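Local coordinates for probable chemoreceptor (Methyl-accepting chemotaxis) transmembrane protein (Rhizobium meliloti, PDB 6D8V) that acts as a chemotaxis sensor for quaternary ammonium compounds, holding proline betaine (1,1-dimethyl-prolinium) in its sensory domain, at residues 28-33 with 154-159; 70-75 with 169-174; 123-128 with 165-170; 135-140 with 150-155. One frame throughout, in Å; residues are numbered along the deposited sequence.

How the contacts relate
All four contacts meet on one antiparallel sheet of the sensory domain, through its neighbouring strands 149-160 and 163-173. Contact 1 lays the long helix 2-45 on strand 149-160; contact 4 adds residues 135-140 to that strand, about 12 Å from contact 1 between centres. Contacts 2 and 3 share strand 163-173, G169 and V170 belonging to both, with centres about 9 Å apart. Contacts 2, 3 and 4 all touch the bound 1,1-dimethyl-prolinium, contributing W72 and D171, W124, and Y140 and M151. Contacts 2 and 4 interlock where D171 OD1 pairs with S153 OG at 2.6 Å. The side chain of I154 in contact 1 stays about 10 Å from the ligand.

Contact 1: residues 28-33 with 154-159; sequences ELAAAA and IAYPVM
I154 carries CG2 anti to its backbone N and CG1 anti to its carbonyl carbon (chi1 -64°), which brings CG2 down on the helix at A30, while Y156, with chi1 at -90°, swings its ring out beside the same helical turn. CG2 of I154 lies 3.8 Å from A30 CA and touches the A30 methyl as well. The CD1 end of I154 reaches the neighbouring residue, 4.4 Å from L29 CB. One turn on, A33 points its methyl at the strand and fits between the two larger side chains: its CB is 3.9 Å from Y156 CD1 and 4.4 Å from I154 CG2. The Y156 ring approaches A30 obliquely, with CE1 3.3 Å from A30 O. The small methyls of A30 and A33 let the axes of 28-33 and 154-159 approach to 8.2 Å, the two running in nearly the same direction at 30°. The interface is apolar and buried. As is usual in Cache-type sensors, a long N-terminal helix, here 2-45, lies along the sheet. On that helix V26 also packs on I154, and R34 and S37 on Y156; S37 OG additionally hydrogen-bonds P157 O. On the sheet side L29 rests on I172, and strand 149-160 is paired with strand 163-173, I154 bonding to V170 and Y156 to S168.

Contact 2: residues 70-75 with 169-174; sequences GSWFAE and GVDISL. With PBE (1,1-dimethyl-prolinium), chain C.
Strands 70-75 and 169-173 run antiparallel, their axes 147° apart, with W72 and G169 a hydrogen-bonded pair (W72 N to G169 O 3.1 Å, G169 N to W72 O 3.3 Å) and S71 and V170 a non-hydrogen-bonded one. W72 and D171 extend to the ligand face of the sheet. With chi1 at 46°, W72 has CG between its backbone N and carbonyl carbon, and the indole folds back over the partner strand. G169 lies beneath it: its CA is 3.7 Å from the centroid of the six-membered ring, a CH-pi contact, and a side chain at G169 would run into the indole. The opposite face carries the ligand, whose CD stands 3.4 Å above the ring plane. At the indole edge NE1 donates to D171 OD1 at 2.7 Å, nearly in the ring plane but 32° out of the carboxylate plane, on the syn side of the oxygen. This is one wall of the pocket of a PDC sensor module, in which an aromatic surface and a carboxylate receive a quaternary ammonium. D171 OD1 is gripped a second time by S153 OG, while OD2 faces the ligand methyl CF at 3.0 Å, so that the negative charge probably offsets that of the ammonium. With an alanine at W72 the indole is gone: D171 OD1 would probably be left without its N-H donor, and the ligand ring without the surface under CD. W72 also meets the W124 ring edge-to-face, and S168 OG hydrogen-bonds W72 O.

Contact 3: residues 123-128 with 165-170; sequences EWYGLA and IGVSGV. With PBE (1,1-dimethyl-prolinium), chain C.
V167 and Y125 bury most of the surface here. The CG2 methyl of V167 sits over the middle of the Y125 ring, 3.4 Å from its centroid, a CH-pi contact. Y125 places CG anti to its backbone N (chi1 -160°), which lays the ring flat along the strand and brings its OH to 3.4 Å from G166 CA. The other branch of V167, CG1, turns to the helix backbone, 3.9 Å from W124 O, and 4.4 Å from A128 CB one turn on. Segment 123-128 crosses 165-170 at 117°, packing helix 123-131 on the sheet of the PDC sensor module beside the ligand pocket. W124, next to Y125, is the residue facing that pocket: ligand CG lies 3.3 Å above the centre of the indole, while CB of Y125 backs the opposite face. Replacing W124 by a serine removes this platform, and the ligand ring would probably lose its flat apolar support and be able to shift in the pocket. The Y140 ring meets that of W124, the two planes about 30° apart, consistent with an aromatic cage for a quaternary ammonium. Y120 stacks on Y125.

Contact 4: residues 135-140 with 150-155; sequences AITQPY and TMTSIA. With PBE (1,1-dimethyl-prolinium), chain C.
Residues 135-140 run antiparallel to 150-155, directions 160° apart, in two short ladders whose register shifts by one residue: A135 pairs with A155 through two bonds, and Y140 with M151 through two more that are almost straight (176° at each hydrogen). Between the ladders T137 N still bonds to S153 O, and side chains add further bonds. T137 OG1 accepts the N-H of S153 at 3.0 Å and donates to Q138 O, while T152 OG1 donates to T137 O at 2.8 Å. I136 CD1 packs on I154 CG1 on the side of the sheet away from Y140. Y140 has CG between its backbone N and carbonyl carbon (chi1 71°), and its ring leans over the neighbouring strand. Its OH donates to S153 OG at 2.6 Å, so S153 links the tyrosine to D171. M151 lays CG over one face of the ring, 4.1 Å from CZ, with SD oblique to it, a Met-aromatic contact. At the ring edge Y140 OH is 3.5 Å from PBE CA. M151 SD is 3.8 Å from PBE CF. E143 and G144 hydrogen-bond the ligand through their backbone N, completing with Y140 and M151 this side of the betaine pocket of the PDC module.

Contact 1: residues 28-33 with 154-159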
loop_
_atom_site.group_PDB
_atom_site.type_symbol
_atom_site.label_atom_id
_atom_site.label_comp_id
_atom_site.label_asym_id
_atom_site.label_seq_id
_atom_site.Cartn_x
_atom_site.Cartn_y
_atom_site.Cartn_z
ATOM N N GLU A 28 -0.774 -2.498 -11.190
ATOM C CA GLU A 28 0.363 -3.235 -11.737
ATOM C C GLU A 28 1.084 -4.028 -10.651
ATOM O O GLU A 28 1.501 -5.173 -10.886
ATOM C CB GLU A 28 1.329 -2.278 -12.446
ATOM C CG GLU A 28 0.813 -1.782 -13.790
ATOM C CD GLU A 28 1.805 -0.896 -14.514
ATOM O OE1 GLU A 28 1.555 0.322 -14.621
ATOM O OE2 GLU A 28 2.834 -1.423 -14.981
ATOM N N LEU A 29 1.238 -3.441 -9.451
ATOM C CA LEU A 29 1.818 -4.193 -8.339
ATOM C C LEU A 29 0.878 -5.298 -7.883
ATOM O O LEU A 29 1.316 -6.428 -7.637
ATOM C CB LEU A 29 2.150 -3.275 -7.157
ATOM C CG LEU A 29 3.323 -2.308 -7.295
ATOM C CD1 LEU A 29 3.680 -1.689 -5.938
ATOM C CD2 LEU A 29 4.532 -2.998 -7.908
ATOM N N ALA A 30 -0.417 -4.989 -7.759
ATOM C CA ALA A 30 -1.387 -6.023 -7.405
ATOM C C ALA A 30 -1.270 -7.223 -8.336
ATOM O O ALA A 30 -1.295 -8.375 -7.884
ATOM C CB ALA A 30 -2.807 -5.453 -7.439
ATOM N N ALA A 31 -1.124 -6.971 -9.641
ATOM C CA ALA A 31 -0.945 -8.057 -10.601
ATOM C C ALA A 31 0.344 -8.827 -10.346
ATOM O O ALA A 31 0.367 -10.064 -10.437
ATOM C CB ALA A 31 -0.947 -7.508 -12.022
ATOM N N ALA A 32 1.435 -8.115 -10.042
ATOM C CA ALA A 32 2.688 -8.792 -9.725
ATOM C C ALA A 32 2.580 -9.593 -8.434
ATOM O O ALA A 32 3.173 -10.670 -8.318
ATOM C CB ALA A 32 3.828 -7.776 -9.627
ATOM N N ALA A 33 1.826 -9.096 -7.456
ATOM C CA ALA A 33 1.610 -9.873 -6.242
ATOM C C ALA A 33 0.791 -11.126 -6.544
ATOM O O ALA A 33 1.164 -12.234 -6.143
ATOM C CB ALA A 33 0.931 -9.008 -5.172
ATOM N N ILE A 154 -0.114 -4.787 -0.361
ATOM C CA ILE A 154 -1.029 -5.496 -1.243
ATOM C C ILE A 154 -0.746 -6.982 -1.068
ATOM O O ILE A 154 0.357 -7.454 -1.360
ATOM C CB ILE A 154 -0.860 -5.043 -2.698
ATOM C CG1 ILE A 154 -1.247 -3.570 -2.809
ATOM C CG2 ILE A 154 -1.708 -5.874 -3.636
ATOM C CD1 ILE A 154 -1.029 -2.982 -4.178
ATOM N N ALA A 155 -1.729 -7.721 -0.566
ATOM C CA ALA A 155 -1.534 -9.119 -0.218
ATOM C C ALA A 155 -2.579 -9.982 -0.908
ATOM O O ALA A 155 -3.728 -9.569 -1.102
ATOM C CB ALA A 155 -1.602 -9.340 1.298
ATOM N N TYR A 156 -2.159 -11.187 -1.280
ATOM C CA TYR A 156 -2.977 -12.167 -1.971
ATOM C C TYR A 156 -2.858 -13.515 -1.280
ATOM O O TYR A 156 -1.802 -13.848 -0.733
ATOM C CB TYR A 156 -2.554 -12.314 -3.441
ATOM C CG TYR A 156 -3.280 -11.386 -4.379
ATOM C CD1 TYR A 156 -2.789 -10.117 -4.648
ATOM C CD2 TYR A 156 -4.465 -11.776 -4.996
ATOM C CE1 TYR A 156 -3.459 -9.264 -5.514
ATOM C CE2 TYR A 156 -5.141 -10.927 -5.848
ATOM C CZ TYR A 156 -4.634 -9.673 -6.103
ATOM O OH TYR A 156 -5.302 -8.818 -6.950
ATOM N N PRO A 157 -3.925 -14.307 -1.285
ATOM C CA PRO A 157 -3.827 -15.666 -0.743
ATOM C C PRO A 157 -2.996 -16.551 -1.655
ATOM O O PRO A 157 -3.112 -16.490 -2.882
ATOM C CB PRO A 157 -5.287 -16.137 -0.686
ATOM C CG PRO A 157 -6.116 -14.890 -0.818
ATOM C CD PRO A 157 -5.304 -13.945 -1.647
ATOM N N VAL A 158 -2.144 -17.367 -1.044
ATOM C CA VAL A 158 -1.356 -18.365 -1.757
ATOM C C VAL A 158 -2.063 -19.706 -1.608
ATOM O O VAL A 158 -2.296 -20.170 -0.485
ATOM C CB VAL A 158 0.086 -18.431 -1.225
ATOM C CG1 VAL A 158 0.855 -19.542 -1.918
ATOM C CG2 VAL A 158 0.788 -17.108 -1.430
ATOM N N MET A 159 -2.405 -20.331 -2.738
ATOM C CA MET A 159 -3.177 -21.567 -2.752
ATOM C C MET A 159 -2.332 -22.727 -3.261
ATOM O O MET A 159 -1.496 -22.559 -4.153
ATOM C CB MET A 159 -4.426 -21.424 -3.622
ATOM C CG MET A 159 -5.313 -20.252 -3.260
ATOM S SD MET A 159 -6.163 -20.453 -1.686
ATOM C CE MET A 159 -7.062 -21.971 -1.992
#

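Contact 2: residues 70-75 with 169-174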
loop_
_atom_site.group_PDB
_atom_site.type_symbol
_atom_site.label_atom_id
_atom_site.label_comp_id
_atom_site.label_asym_id
_atom_site.label_seq_id
_atom_site.Cartn_x
_atom_site.Cartn_y
_atom_site.Cartn_z
ATOM N N GLY A 70 9.018 -3.791 -0.991
ATOM C CA GLY A 70 9.359 -5.099 -0.465
ATOM C C GLY A 70 8.391 -6.151 -0.934
ATOM O O GLY A 70 7.254 -5.857 -1.329
ATOM N N SER A 71 8.854 -7.400 -0.884
ATOM C CA SER A 71 8.091 -8.571 -1.291
ATOM C C SER A 71 8.215 -9.613 -0.190
ATOM O O SER A 71 9.327 -9.894 0.274
ATOM C CB SER A 71 8.609 -9.122 -2.629
ATOM O OG SER A 71 7.751 -10.110 -3.173
ATOM N N TRP A 72 7.091 -10.187 0.234
ATOM C CA TRP A 72 7.115 -11.070 1.391
ATOM C C TRP A 72 6.168 -12.243 1.183
ATOM O O TRP A 72 5.434 -12.325 0.188
ATOM C CB TRP A 72 6.767 -10.301 2.670
ATOM C CG TRP A 72 5.571 -9.421 2.513
ATOM C CD1 TRP A 72 5.561 -8.108 2.123
ATOM C CD2 TRP A 72 4.206 -9.780 2.743
ATOM N NE1 TRP A 72 4.275 -7.632 2.104
ATOM C CE2 TRP A 72 3.424 -8.638 2.480
ATOM C CE3 TRP A 72 3.568 -10.952 3.152
ATOM C CZ2 TRP A 72 2.041 -8.638 2.608
ATOM C CZ3 TRP A 72 2.194 -10.949 3.274
ATOM C CH2 TRP A 72 1.446 -9.800 3.006
ATOM N N PHE A 73 6.204 -13.163 2.146
ATOM C CA PHE A 73 5.279 -14.292 2.186
ATOM C C PHE A 73 5.176 -14.797 3.617
ATOM O O PHE A 73 6.175 -15.240 4.192
ATOM C CB PHE A 73 5.732 -15.415 1.258
ATOM C CG PHE A 73 5.034 -16.717 1.520
ATOM C CD1 PHE A 73 3.692 -16.865 1.217
ATOM C CD2 PHE A 73 5.710 -17.784 2.095
ATOM C CE1 PHE A 73 3.039 -18.055 1.468
ATOM C CE2 PHE A 73 5.060 -18.980 2.346
ATOM C CZ PHE A 73 3.724 -19.115 2.033
ATOM N N ALA A 74 3.973 -14.745 4.183
ATOM C CA ALA A 74 3.688 -15.341 5.481
ATOM C C ALA A 74 2.958 -16.659 5.266
ATOM O O ALA A 74 1.902 -16.693 4.625
ATOM C CB ALA A 74 2.854 -14.403 6.352
ATOM N N GLU A 75 3.516 -17.732 5.802
ATOM C CA GLU A 75 3.031 -19.082 5.557
ATOM C C GLU A 75 2.165 -19.560 6.715
ATOM O O GLU A 75 2.580 -19.483 7.878
ATOM C CB GLU A 75 4.209 -20.036 5.348
ATOM C CG GLU A 75 3.924 -21.477 5.730
ATOM C CD GLU A 75 4.635 -21.897 7.002
ATOM O OE1 GLU A 75 5.060 -21.009 7.770
ATOM O OE2 GLU A 75 4.773 -23.118 7.232
ATOM N N GLY A 169 2.543 -10.941 -0.473
ATOM C CA GLY A 169 2.175 -9.564 -0.751
ATOM C C GLY A 169 3.370 -8.709 -1.122
ATOM O O GLY A 169 4.522 -9.137 -1.059
ATOM N N VAL A 170 3.065 -7.467 -1.486
ATOM C CA VAL A 170 4.033 -6.478 -1.942
ATOM C C VAL A 170 3.790 -5.189 -1.162
ATOM O O VAL A 170 2.674 -4.934 -0.694
ATOM C CB VAL A 170 3.880 -6.267 -3.467
ATOM C CG1 VAL A 170 4.664 -5.065 -3.954
ATOM C CG2 VAL A 170 4.300 -7.520 -4.198
ATOM N N ASP A 171 4.830 -4.363 -1.019
ATOM C CA ASP A 171 4.724 -3.162 -0.186
ATOM C C ASP A 171 4.948 -1.893 -0.990
ATOM O O ASP A 171 5.762 -1.864 -1.914
ATOM C CB ASP A 171 5.714 -3.176 0.992
ATOM C CG ASP A 171 5.533 -4.378 1.878
ATOM O OD1 ASP A 171 4.405 -4.931 1.924
ATOM O OD2 ASP A 171 6.521 -4.775 2.524
ATOM N N ILE A 172 4.216 -0.846 -0.622
ATOM C CA ILE A 172 4.402 0.500 -1.145
ATOM C C ILE A 172 4.716 1.389 0.044
ATOM O O ILE A 172 3.867 1.574 0.928
ATOM C CB ILE A 172 3.160 1.013 -1.888
ATOM C CG1 ILE A 172 2.731 0.027 -2.982
ATOM C CG2 ILE A 172 3.436 2.379 -2.483
ATOM C CD1 ILE A 172 1.543 0.502 -3.803
ATOM N N SER A 173 5.935 1.914 0.084
ATOM C CA SER A 173 6.316 2.802 1.166
ATOM C C SER A 173 5.553 4.112 1.050
ATOM O O SER A 173 5.298 4.608 -0.052
ATOM C CB SER A 173 7.819 3.061 1.141
ATOM O OG SER A 173 8.158 4.030 0.170
ATOM N N LEU A 174 5.170 4.669 2.198
ATOM C CA LEU A 174 4.471 5.943 2.163
ATOM C C LEU A 174 5.330 7.036 1.544
ATOM O O LEU A 174 4.791 8.037 1.054
ATOM C CB LEU A 174 4.023 6.330 3.569
ATOM C CG LEU A 174 2.581 6.008 3.974
ATOM C CD1 LEU A 174 2.129 4.694 3.402
ATOM C CD2 LEU A 174 2.464 5.984 5.497
HETATM N N PBE C . 5.905 -7.009 6.136
HETATM C CD PBE C . 4.844 -7.534 5.582
HETATM C CA PBE C . 5.332 -6.479 7.440
HETATM C CB PBE C . 4.410 -7.681 7.894
HETATM C CG PBE C . 3.999 -8.199 6.819
HETATM C CE PBE C . 6.927 -8.056 6.354
HETATM C CF PBE C . 6.434 -5.910 5.306
HETATM C C PBE C . 6.283 -6.117 8.466
HETATM O O PBE C . 5.885 -5.997 9.658
HETATM O OXT PBE C . 7.490 -5.894 8.189
#

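Contact 3: residues 123-128 with 165-170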
loop_
_atom_site.group_PDB
_atom_site.type_symbol
_atom_site.label_atom_id
_atom_site.label_comp_id
_atom_site.label_asym_id
_atom_site.label_seq_id
_atom_site.Cartn_x
_atom_site.Cartn_y
_atom_site.Cartn_z
ATOM N N GLU A 123 -3.776 -6.788 9.661
ATOM C CA GLU A 123 -4.498 -6.497 8.432
ATOM C C GLU A 123 -3.837 -7.157 7.229
ATOM O O GLU A 123 -4.524 -7.721 6.375
ATOM C CB GLU A 123 -4.601 -4.989 8.235
ATOM C CG GLU A 123 -6.008 -4.462 8.356
ATOM C CD GLU A 123 -6.119 -3.047 7.858
ATOM O OE1 GLU A 123 -5.075 -2.366 7.791
ATOM O OE2 GLU A 123 -7.243 -2.619 7.525
ATOM N N TRP A 124 -2.505 -7.098 7.139
ATOM C CA TRP A 124 -1.828 -7.560 5.931
ATOM C C TRP A 124 -2.005 -9.053 5.708
ATOM O O TRP A 124 -1.873 -9.516 4.569
ATOM C CB TRP A 124 -0.342 -7.213 5.995
ATOM C CG TRP A 124 0.299 -7.661 7.267
ATOM C CD1 TRP A 124 0.471 -6.925 8.406
ATOM C CD2 TRP A 124 0.829 -8.963 7.543
ATOM N NE1 TRP A 124 1.096 -7.690 9.368
ATOM C CE2 TRP A 124 1.326 -8.942 8.862
ATOM C CE3 TRP A 124 0.944 -10.141 6.794
ATOM C CZ2 TRP A 124 1.925 -10.054 9.452
ATOM C CZ3 TRP A 124 1.539 -11.242 7.379
ATOM C CH2 TRP A 124 2.022 -11.190 8.697
ATOM N N TYR A 125 -2.308 -9.814 6.760
ATOM C CA TYR A 125 -2.631 -11.229 6.620
ATOM C C TYR A 125 -4.126 -11.509 6.686
ATOM O O TYR A 125 -4.651 -12.261 5.858
ATOM C CB TYR A 125 -1.920 -12.045 7.702
ATOM C CG TYR A 125 -1.807 -13.518 7.367
ATOM C CD1 TYR A 125 -2.878 -14.380 7.564
ATOM C CD2 TYR A 125 -0.635 -14.044 6.839
ATOM C CE1 TYR A 125 -2.781 -15.725 7.251
ATOM C CE2 TYR A 125 -0.529 -15.386 6.524
ATOM C CZ TYR A 125 -1.604 -16.221 6.731
ATOM O OH TYR A 125 -1.489 -17.555 6.418
ATOM N N GLY A 126 -4.828 -10.890 7.637
ATOM C CA GLY A 126 -6.226 -11.229 7.852
ATOM C C GLY A 126 -7.119 -10.871 6.677
ATOM O O GLY A 126 -7.956 -11.674 6.254
ATOM N N LEU A 127 -6.955 -9.663 6.134
ATOM C CA LEU A 127 -7.847 -9.187 5.079
ATOM C C LEU A 127 -7.889 -10.158 3.905
ATOM O O LEU A 127 -8.960 -10.635 3.511
ATOM C CB LEU A 127 -7.412 -7.798 4.610
ATOM C CG LEU A 127 -7.559 -6.630 5.589
ATOM C CD1 LEU A 127 -7.140 -5.333 4.915
ATOM C CD2 LEU A 127 -8.983 -6.538 6.097
ATOM N N ALA A 128 -6.721 -10.463 3.332
ATOM C CA ALA A 128 -6.666 -11.372 2.193
ATOM C C ALA A 128 -7.115 -12.780 2.564
ATOM O O ALA A 128 -7.759 -13.455 1.754
ATOM C CB ALA A 128 -5.251 -11.404 1.618
ATOM N N ILE A 165 -2.289 -21.965 1.907
ATOM C CA ILE A 165 -1.129 -22.290 2.728
ATOM C C ILE A 165 -0.414 -21.052 3.249
ATOM O O ILE A 165 0.617 -21.186 3.919
ATOM C CB ILE A 165 -0.137 -23.189 1.964
ATOM C CG1 ILE A 165 0.395 -22.458 0.729
ATOM C CG2 ILE A 165 -0.789 -24.516 1.591
ATOM C CD1 ILE A 165 1.420 -23.252 -0.063
ATOM N N GLY A 166 -0.917 -19.861 2.965
ATOM C CA GLY A 166 -0.300 -18.651 3.462
ATOM C C GLY A 166 -0.696 -17.455 2.612
ATOM O O GLY A 166 -1.566 -17.545 1.744
ATOM N N VAL A 167 -0.020 -16.342 2.880
ATOM C CA VAL A 167 -0.297 -15.070 2.224
ATOM C C VAL A 167 1.008 -14.503 1.687
ATOM O O VAL A 167 2.007 -14.452 2.410
ATOM C CB VAL A 167 -0.952 -14.064 3.191
ATOM C CG1 VAL A 167 -1.116 -12.711 2.514
ATOM C CG2 VAL A 167 -2.285 -14.590 3.705
ATOM N N SER A 168 0.997 -14.064 0.433
ATOM C CA SER A 168 2.084 -13.298 -0.159
ATOM C C SER A 168 1.608 -11.884 -0.478
ATOM O O SER A 168 0.423 -11.638 -0.719
ATOM C CB SER A 168 2.597 -13.976 -1.432
ATOM O OG SER A 168 3.398 -13.085 -2.191
ATOM N N GLY A 169 2.543 -10.941 -0.473
ATOM C CA GLY A 169 2.175 -9.564 -0.751
ATOM C C GLY A 169 3.370 -8.709 -1.122
ATOM O O GLY A 169 4.522 -9.137 -1.059
ATOM N N VAL A 170 3.065 -7.467 -1.486
ATOM C CA VAL A 170 4.033 -6.478 -1.942
ATOM C C VAL A 170 3.790 -5.189 -1.162
ATOM O O VAL A 170 2.674 -4.934 -0.694
ATOM C CB VAL A 170 3.880 -6.267 -3.467
ATOM C CG1 VAL A 170 4.664 -5.065 -3.954
ATOM C CG2 VAL A 170 4.300 -7.520 -4.198
HETATM N N PBE C . 5.905 -7.009 6.136
HETATM C CD PBE C . 4.844 -7.534 5.582
HETATM C CA PBE C . 5.332 -6.479 7.440
HETATM C CB PBE C . 4.410 -7.681 7.894
HETATM C CG PBE C . 3.999 -8.199 6.819
HETATM C CE PBE C . 6.927 -8.056 6.354
HETATM C CF PBE C . 6.434 -5.910 5.306
HETATM C C PBE C . 6.283 -6.117 8.466
HETATM O O PBE C . 5.885 -5.997 9.658
HETATM O OXT PBE C . 7.490 -5.894 8.189
#

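Contact 4: residues 135-140 with 150-155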
loop_
_atom_site.group_PDB
_atom_site.type_symbol
_atom_site.label_atom_id
_atom_site.label_comp_id
_atom_site.label_asym_id
_atom_site.label_seq_id
_atom_site.Cartn_x
_atom_site.Cartn_y
_atom_site.Cartn_z
ATOM N N ALA A 135 -6.169 -7.979 -1.372
ATOM C CA ALA A 135 -6.565 -6.882 -0.504
ATOM C C ALA A 135 -5.393 -5.929 -0.324
ATOM O O ALA A 135 -4.253 -6.235 -0.688
ATOM C CB ALA A 135 -7.065 -7.403 0.847
ATOM N N ILE A 136 -5.695 -4.764 0.258
ATOM C CA ILE A 136 -4.713 -3.716 0.518
ATOM C C ILE A 136 -4.959 -3.133 1.912
ATOM O O ILE A 136 -6.105 -2.935 2.325
ATOM C CB ILE A 136 -4.769 -2.626 -0.574
ATOM C CG1 ILE A 136 -3.599 -1.649 -0.421
ATOM C CG2 ILE A 136 -6.111 -1.898 -0.565
ATOM C CD1 ILE A 136 -3.405 -0.735 -1.623
ATOM N N THR A 137 -3.881 -2.856 2.635
ATOM C CA THR A 137 -3.966 -2.537 4.054
ATOM C C THR A 137 -4.031 -1.033 4.299
ATOM O O THR A 137 -3.590 -0.212 3.494
ATOM C CB THR A 137 -2.765 -3.103 4.820
ATOM O OG1 THR A 137 -1.583 -2.363 4.476
ATOM C CG2 THR A 137 -2.557 -4.569 4.494
ATOM N N GLN A 138 -4.589 -0.680 5.446
ATOM C CA GLN A 138 -4.424 0.668 5.945
ATOM C C GLN A 138 -2.949 0.893 6.250
ATOM O O GLN A 138 -2.217 -0.050 6.572
ATOM C CB GLN A 138 -5.269 0.910 7.199
ATOM C CG GLN A 138 -6.771 0.997 6.946
ATOM C CD GLN A 138 -7.180 2.254 6.199
ATOM O OE1 GLN A 138 -6.389 3.180 6.037
ATOM N NE2 GLN A 138 -8.425 2.289 5.737
ATOM N N PRO A 139 -2.486 2.134 6.144
ATOM C CA PRO A 139 -1.065 2.399 6.369
ATOM C C PRO A 139 -0.637 1.962 7.761
ATOM O O PRO A 139 -1.306 2.253 8.758
ATOM C CB PRO A 139 -0.954 3.916 6.169
ATOM C CG PRO A 139 -2.318 4.428 6.356
ATOM C CD PRO A 139 -3.242 3.365 5.873
ATOM N N TYR A 140 0.483 1.244 7.815
ATOM C CA TYR A 140 0.984 0.711 9.073
ATOM C C TYR A 140 2.502 0.757 9.053
ATOM O O TYR A 140 3.130 0.771 7.986
ATOM C CB TYR A 140 0.501 -0.725 9.323
ATOM C CG TYR A 140 1.159 -1.737 8.408
ATOM C CD1 TYR A 140 0.710 -1.918 7.107
ATOM C CD2 TYR A 140 2.234 -2.500 8.841
ATOM C CE1 TYR A 140 1.308 -2.828 6.264
ATOM C CE2 TYR A 140 2.839 -3.417 8.005
ATOM C CZ TYR A 140 2.373 -3.578 6.716
ATOM O OH TYR A 140 2.975 -4.492 5.875
ATOM N N THR A 150 6.934 3.431 7.131
ATOM C CA THR A 150 5.483 3.350 7.025
ATOM C C THR A 150 5.074 2.991 5.597
ATOM O O THR A 150 5.467 3.663 4.640
ATOM C CB THR A 150 4.859 4.679 7.445
ATOM O OG1 THR A 150 5.463 5.739 6.694
ATOM C CG2 THR A 150 5.109 4.930 8.914
ATOM N N MET A 151 4.283 1.933 5.458
ATOM C CA MET A 151 3.971 1.388 4.146
ATOM C C MET A 151 2.545 0.851 4.142
ATOM O O MET A 151 1.942 0.613 5.195
ATOM C CB MET A 151 4.927 0.255 3.774
ATOM C CG MET A 151 4.805 -0.907 4.742
ATOM S SD MET A 151 5.913 -2.270 4.419
ATOM C CE MET A 151 7.504 -1.448 4.459
ATOM N N THR A 152 2.017 0.663 2.935
ATOM C CA THR A 152 0.786 -0.071 2.693
ATOM C C THR A 152 1.124 -1.354 1.946
ATOM O O THR A 152 2.066 -1.386 1.148
ATOM C CB THR A 152 -0.203 0.761 1.868
ATOM O OG1 THR A 152 -1.451 0.064 1.777
ATOM C CG2 THR A 152 0.341 0.986 0.470
ATOM N N SER A 153 0.349 -2.413 2.191
ATOM C CA SER A 153 0.677 -3.729 1.660
ATOM C C SER A 153 -0.462 -4.293 0.822
ATOM O O SER A 153 -1.622 -4.291 1.250
ATOM C CB SER A 153 1.031 -4.693 2.788
ATOM O OG SER A 153 2.292 -4.374 3.323
ATOM N N ILE A 154 -0.114 -4.787 -0.361
ATOM C CA ILE A 154 -1.029 -5.496 -1.243
ATOM C C ILE A 154 -0.746 -6.982 -1.068
ATOM O O ILE A 154 0.357 -7.454 -1.360
ATOM C CB ILE A 154 -0.860 -5.043 -2.698
ATOM C CG1 ILE A 154 -1.247 -3.570 -2.809
ATOM C CG2 ILE A 154 -1.708 -5.874 -3.636
ATOM C CD1 ILE A 154 -1.029 -2.982 -4.178
ATOM N N ALA A 155 -1.729 -7.721 -0.566
ATOM C CA ALA A 155 -1.534 -9.119 -0.218
ATOM C C ALA A 155 -2.579 -9.982 -0.908
ATOM O O ALA A 155 -3.728 -9.569 -1.102
ATOM C CB ALA A 155 -1.602 -9.340 1.298
HETATM N N PBE C . 5.905 -7.009 6.136
HETATM C CD PBE C . 4.844 -7.534 5.582
HETATM C CA PBE C . 5.332 -6.479 7.440
HETATM C CB PBE C . 4.410 -7.681 7.894
HETATM C CG PBE C . 3.999 -8.199 6.819
HETATM C CE PBE C . 6.927 -8.056 6.354
HETATM C CF PBE C . 6.434 -5.910 5.306
HETATM C C PBE C . 6.283 -6.117 8.466
HETATM O O PBE C . 5.885 -5.997 9.658
HETATM O OXT PBE C . 7.490 -5.894 8.189
#